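Local coordinates for protein Cry37AA1 (Bacillus thuringiensis, PDB 4RHZ) that forms a binary complex with Cry23Aa1, binds calcium through a C2-type beta sandwich and probably acts as the smaller partner of an insecticidal toxin, at residues I70-V79 with L91-P102. Sequence-based numbering, arbitrary orientation.
Sequences INQMCFYGDV and LAYPSQKVCSTP
Lys97 lays its side chain over one face of the Tyr76 ring, joining the two neighbouring strands of an antiparallel beta hairpin (73-81 and 89-100) in this C2-fold sandwich. Its CE carbon makes a CH-pi contact 3.9 Å from the centroid of the Tyr76 ring, and NZ adds a cation-pi contact. A bend at chi2 (80°) turns the lysine chain along the ring, and NZ donates to Pro94 O at 2.8 Å, which fixes the ammonium group over the tyrosine. Pro94 CB approaches Tyr76 CD1, while the Tyr76 hydroxyl is hydrogen-bonded to Asp37. Farther along, Cys74 and Cys99 form a non-hydrogen-bonded pair locked by the disulfide, SG to SG 2.1 Å with chi3 105°; their CA atoms are drawn to 3.8 Å. Paired backbone hydrogen bonds flank it, Met73 with Ser100 and Phe75 with Val98. Phe75 and Ser100 pack on Val106 of the facing sheet, whereas Cys99 N and Lys97 O hydrogen-bond to the side chain of Gln230 of the Cry23Aa1 chain, placing this edge strand in the complex interface. Between Phe75 and Val79 the pairing slips by two residues, and a type I turn from Tyr93 to Gln96 takes up the excess. There a water accepts from Gly77 N at 2.8 Å, also lying close to Tyr93 O and Gln96 O. A classic bulge sets Leu91 and Ala92 both against Val79, whose CG1 touches CB of Leu91, a residue whose side chain lies beside the calcium ligand Asp89. Val79 O accepts two bonds, from Leu91 N at 2.8 Å and, on a lone pair, from Ala92 N at 3.2 Å.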
loop_
_atom_site.group_PDB
_atom_site.type_symbol
_atom_site.label_atom_id
_atom_site.label_comp_id
_atom_site.label_asym_id
_atom_site.label_seq_id
_atom_site.Cartn_x
_atom_site.Cartn_y
_atom_site.Cartn_z
ATOM N N ILE B 70 3.274 -13.918 -20.728
ATOM C CA ILE B 70 3.656 -14.422 -19.405
ATOM C C ILE B 70 2.795 -13.788 -18.275
ATOM O O ILE B 70 2.814 -12.575 -18.050
ATOM C CB ILE B 70 5.158 -14.146 -19.200
ATOM C CG1 ILE B 70 5.901 -14.736 -20.410
ATOM C CG2 ILE B 70 5.620 -14.661 -17.859
ATOM C CD1 ILE B 70 7.281 -14.219 -20.676
ATOM N N ASN B 71 2.077 -14.638 -17.569
ATOM C CA ASN B 71 1.082 -14.363 -16.550
ATOM C C ASN B 71 1.642 -14.662 -15.154
ATOM O O ASN B 71 1.003 -14.383 -14.152
ATOM C CB ASN B 71 -0.095 -15.334 -16.802
ATOM C CG ASN B 71 0.363 -16.834 -16.839
ATOM O OD1 ASN B 71 1.257 -17.229 -17.615
ATOM N ND2 ASN B 71 -0.251 -17.651 -15.993
ATOM N N GLN B 72 2.801 -15.305 -15.104
ATOM C CA GLN B 72 3.269 -15.952 -13.880
ATOM C C GLN B 72 4.786 -16.071 -13.844
ATOM O O GLN B 72 5.406 -16.447 -14.826
ATOM C CB GLN B 72 2.677 -17.388 -13.784
ATOM C CG GLN B 72 3.119 -18.245 -12.613
ATOM C CD GLN B 72 2.402 -19.647 -12.561
ATOM O OE1 GLN B 72 1.156 -19.748 -12.527
ATOM N NE2 GLN B 72 3.200 -20.707 -12.573
ATOM N N MET B 73 5.387 -15.854 -12.675
ATOM C CA MET B 73 6.787 -16.066 -12.578
ATOM C C MET B 73 7.066 -16.422 -11.167
ATOM O O MET B 73 6.425 -15.869 -10.258
ATOM C CB MET B 73 7.477 -14.780 -13.070
ATOM C CG MET B 73 8.963 -14.843 -13.024
ATOM S SD MET B 73 9.875 -14.191 -14.483
ATOM C CE MET B 73 8.854 -13.321 -15.518
ATOM N N CYS B 74 7.988 -17.364 -10.948
ATOM C CA CYS B 74 8.216 -17.892 -9.648
ATOM C C CYS B 74 9.639 -17.625 -9.305
ATOM O O CYS B 74 10.475 -17.701 -10.183
ATOM C CB CYS B 74 7.898 -19.399 -9.628
ATOM S SG CYS B 74 6.155 -19.754 -9.973
ATOM N N PHE B 75 9.961 -17.313 -8.040
ATOM C CA PHE B 75 11.316 -16.843 -7.739
ATOM C C PHE B 75 11.809 -17.559 -6.518
ATOM O O PHE B 75 11.008 -17.887 -5.627
ATOM C CB PHE B 75 11.321 -15.329 -7.440
ATOM C CG PHE B 75 10.849 -14.463 -8.565
ATOM C CD1 PHE B 75 9.514 -14.071 -8.643
ATOM C CD2 PHE B 75 11.739 -13.988 -9.519
ATOM C CE1 PHE B 75 9.048 -13.262 -9.705
ATOM C CE2 PHE B 75 11.312 -13.099 -10.576
ATOM C CZ PHE B 75 9.967 -12.772 -10.701
ATOM N N TYR B 76 13.117 -17.745 -6.406
ATOM C CA TYR B 76 13.699 -18.201 -5.128
ATOM C C TYR B 76 15.130 -17.848 -5.086
ATOM O O TYR B 76 15.724 -17.564 -6.124
ATOM C CB TYR B 76 13.581 -19.718 -4.978
ATOM C CG TYR B 76 14.376 -20.582 -5.992
ATOM C CD1 TYR B 76 15.534 -21.209 -5.600
ATOM C CD2 TYR B 76 13.922 -20.795 -7.297
ATOM C CE1 TYR B 76 16.238 -22.039 -6.459
ATOM C CE2 TYR B 76 14.638 -21.614 -8.186
ATOM C CZ TYR B 76 15.777 -22.234 -7.723
ATOM O OH TYR B 76 16.523 -23.052 -8.496
ATOM N N GLY B 77 15.709 -17.921 -3.907
ATOM C CA GLY B 77 17.033 -17.406 -3.733
ATOM C C GLY B 77 17.742 -18.135 -2.623
ATOM O O GLY B 77 17.100 -18.647 -1.670
ATOM N N ASP B 78 19.062 -18.183 -2.763
ATOM C CA ASP B 78 19.968 -18.543 -1.701
ATOM C C ASP B 78 20.836 -17.306 -1.514
ATOM O O ASP B 78 21.821 -17.116 -2.235
ATOM C CB ASP B 78 20.904 -19.703 -2.145
ATOM C CG ASP B 78 21.768 -20.228 -1.004
ATOM O OD1 ASP B 78 21.993 -19.536 0.031
ATOM O OD2 ASP B 78 22.128 -21.421 -1.086
ATOM N N VAL B 79 20.471 -16.457 -0.571
ATOM C CA VAL B 79 21.086 -15.121 -0.444
ATOM C C VAL B 79 21.545 -14.950 0.981
ATOM O O VAL B 79 20.767 -15.102 1.909
ATOM C CB VAL B 79 20.079 -13.998 -0.833
ATOM C CG1 VAL B 79 20.728 -12.588 -0.762
ATOM C CG2 VAL B 79 19.499 -14.259 -2.218
ATOM N N LEU B 91 19.248 -13.946 3.995
ATOM C CA LEU B 91 18.244 -13.063 3.433
ATOM C C LEU B 91 17.198 -13.860 2.619
ATOM O O LEU B 91 16.067 -13.328 2.391
ATOM C CB LEU B 91 18.881 -12.032 2.483
ATOM C CG LEU B 91 19.613 -10.773 3.038
ATOM C CD1 LEU B 91 20.674 -11.206 4.028
ATOM C CD2 LEU B 91 20.248 -9.847 1.967
ATOM N N ALA B 92 17.548 -15.096 2.175
ATOM C CA ALA B 92 16.596 -15.959 1.427
ATOM C C ALA B 92 17.106 -17.409 1.428
ATOM O O ALA B 92 18.321 -17.625 1.329
ATOM C CB ALA B 92 16.380 -15.482 -0.003
ATOM N N TYR B 93 16.179 -18.353 1.577
ATOM C CA TYR B 93 16.479 -19.759 1.562
ATOM C C TYR B 93 15.942 -20.352 0.275
ATOM O O TYR B 93 14.848 -19.994 -0.169
ATOM C CB TYR B 93 15.809 -20.479 2.706
ATOM C CG TYR B 93 16.241 -20.148 4.134
ATOM C CD1 TYR B 93 15.650 -19.106 4.842
ATOM C CD2 TYR B 93 17.161 -20.948 4.792
ATOM C CE1 TYR B 93 15.990 -18.830 6.195
ATOM C CE2 TYR B 93 17.495 -20.708 6.118
ATOM C CZ TYR B 93 16.876 -19.638 6.830
ATOM O OH TYR B 93 17.227 -19.387 8.168
ATOM N N PRO B 94 16.717 -21.252 -0.342
ATOM C CA PRO B 94 16.276 -21.671 -1.657
ATOM C C PRO B 94 15.133 -22.676 -1.607
ATOM O O PRO B 94 14.546 -22.916 -2.609
ATOM C CB PRO B 94 17.546 -22.280 -2.315
ATOM C CG PRO B 94 18.387 -22.851 -1.142
ATOM C CD PRO B 94 18.101 -21.700 -0.025
ATOM N N SER B 95 14.752 -23.214 -0.472
ATOM C CA SER B 95 13.597 -24.042 -0.521
ATOM C C SER B 95 12.314 -23.201 -0.701
ATOM O O SER B 95 11.230 -23.747 -0.932
ATOM C CB SER B 95 13.499 -24.903 0.741
ATOM O OG SER B 95 13.409 -24.014 1.851
ATOM N N GLN B 96 12.394 -21.884 -0.603
ATOM C CA GLN B 96 11.149 -21.124 -0.621
ATOM C C GLN B 96 10.952 -20.489 -1.981
ATOM O O GLN B 96 11.696 -19.546 -2.320
ATOM C CB GLN B 96 11.161 -20.013 0.470
ATOM C CG GLN B 96 9.965 -19.039 0.289
ATOM C CD GLN B 96 10.027 -17.808 1.211
ATOM O OE1 GLN B 96 10.930 -16.966 1.119
ATOM N NE2 GLN B 96 9.071 -17.717 2.096
ATOM N N LYS B 97 9.912 -20.935 -2.694
ATOM C CA LYS B 97 9.519 -20.418 -3.962
ATOM C C LYS B 97 8.286 -19.540 -3.831
ATOM O O LYS B 97 7.283 -19.962 -3.190
ATOM C CB LYS B 97 9.160 -21.584 -4.926
ATOM C CG LYS B 97 10.396 -22.136 -5.686
ATOM C CD LYS B 97 11.186 -23.080 -4.779
ATOM C CE LYS B 97 12.332 -23.810 -5.575
ATOM N NZ LYS B 97 13.338 -24.417 -4.613
ATOM N N VAL B 98 8.332 -18.320 -4.398
ATOM C CA VAL B 98 7.126 -17.421 -4.357
ATOM C C VAL B 98 6.890 -16.898 -5.735
ATOM O O VAL B 98 7.820 -16.393 -6.347
ATOM C CB VAL B 98 7.279 -16.202 -3.312
ATOM C CG1 VAL B 98 5.933 -15.462 -3.088
ATOM C CG2 VAL B 98 7.781 -16.716 -1.936
ATOM N N CYS B 99 5.659 -17.006 -6.233
ATOM C CA CYS B 99 5.329 -16.583 -7.585
ATOM C C CYS B 99 4.415 -15.312 -7.553
ATOM O O CYS B 99 3.709 -15.094 -6.600
ATOM C CB CYS B 99 4.539 -17.745 -8.303
ATOM S SG CYS B 99 5.388 -19.417 -8.078
ATOM N N SER B 100 4.375 -14.556 -8.641
ATOM C CA SER B 100 3.384 -13.508 -8.807
ATOM C C SER B 100 3.113 -13.246 -10.293
ATOM O O SER B 100 3.910 -13.612 -11.138
ATOM C CB SER B 100 3.942 -12.203 -8.205
ATOM O OG SER B 100 5.191 -11.903 -8.824
ATOM N N THR B 101 2.017 -12.569 -10.592
ATOM C CA THR B 101 1.811 -11.919 -11.889
ATOM C C THR B 101 2.666 -10.623 -12.038
ATOM O O THR B 101 3.061 -10.045 -11.046
ATOM C CB THR B 101 0.358 -11.467 -11.977
ATOM O OG1 THR B 101 0.110 -10.593 -10.858
ATOM C CG2 THR B 101 -0.613 -12.690 -11.884
ATOM N N PRO B 102 2.971 -10.176 -13.280
ATOM C CA PRO B 102 3.788 -8.948 -13.400
ATOM C C PRO B 102 3.014 -7.754 -12.824
ATOM O O PRO B 102 1.833 -7.625 -13.083
ATOM C CB PRO B 102 3.964 -8.777 -14.928
ATOM C CG PRO B 102 2.833 -9.537 -15.537
ATOM C CD PRO B 102 2.484 -10.657 -14.600
HETATM O O HOH W 1 13.947 -18.102 -1.780
HETATM O O HOH W 2 20.359 -19.395 2.162
#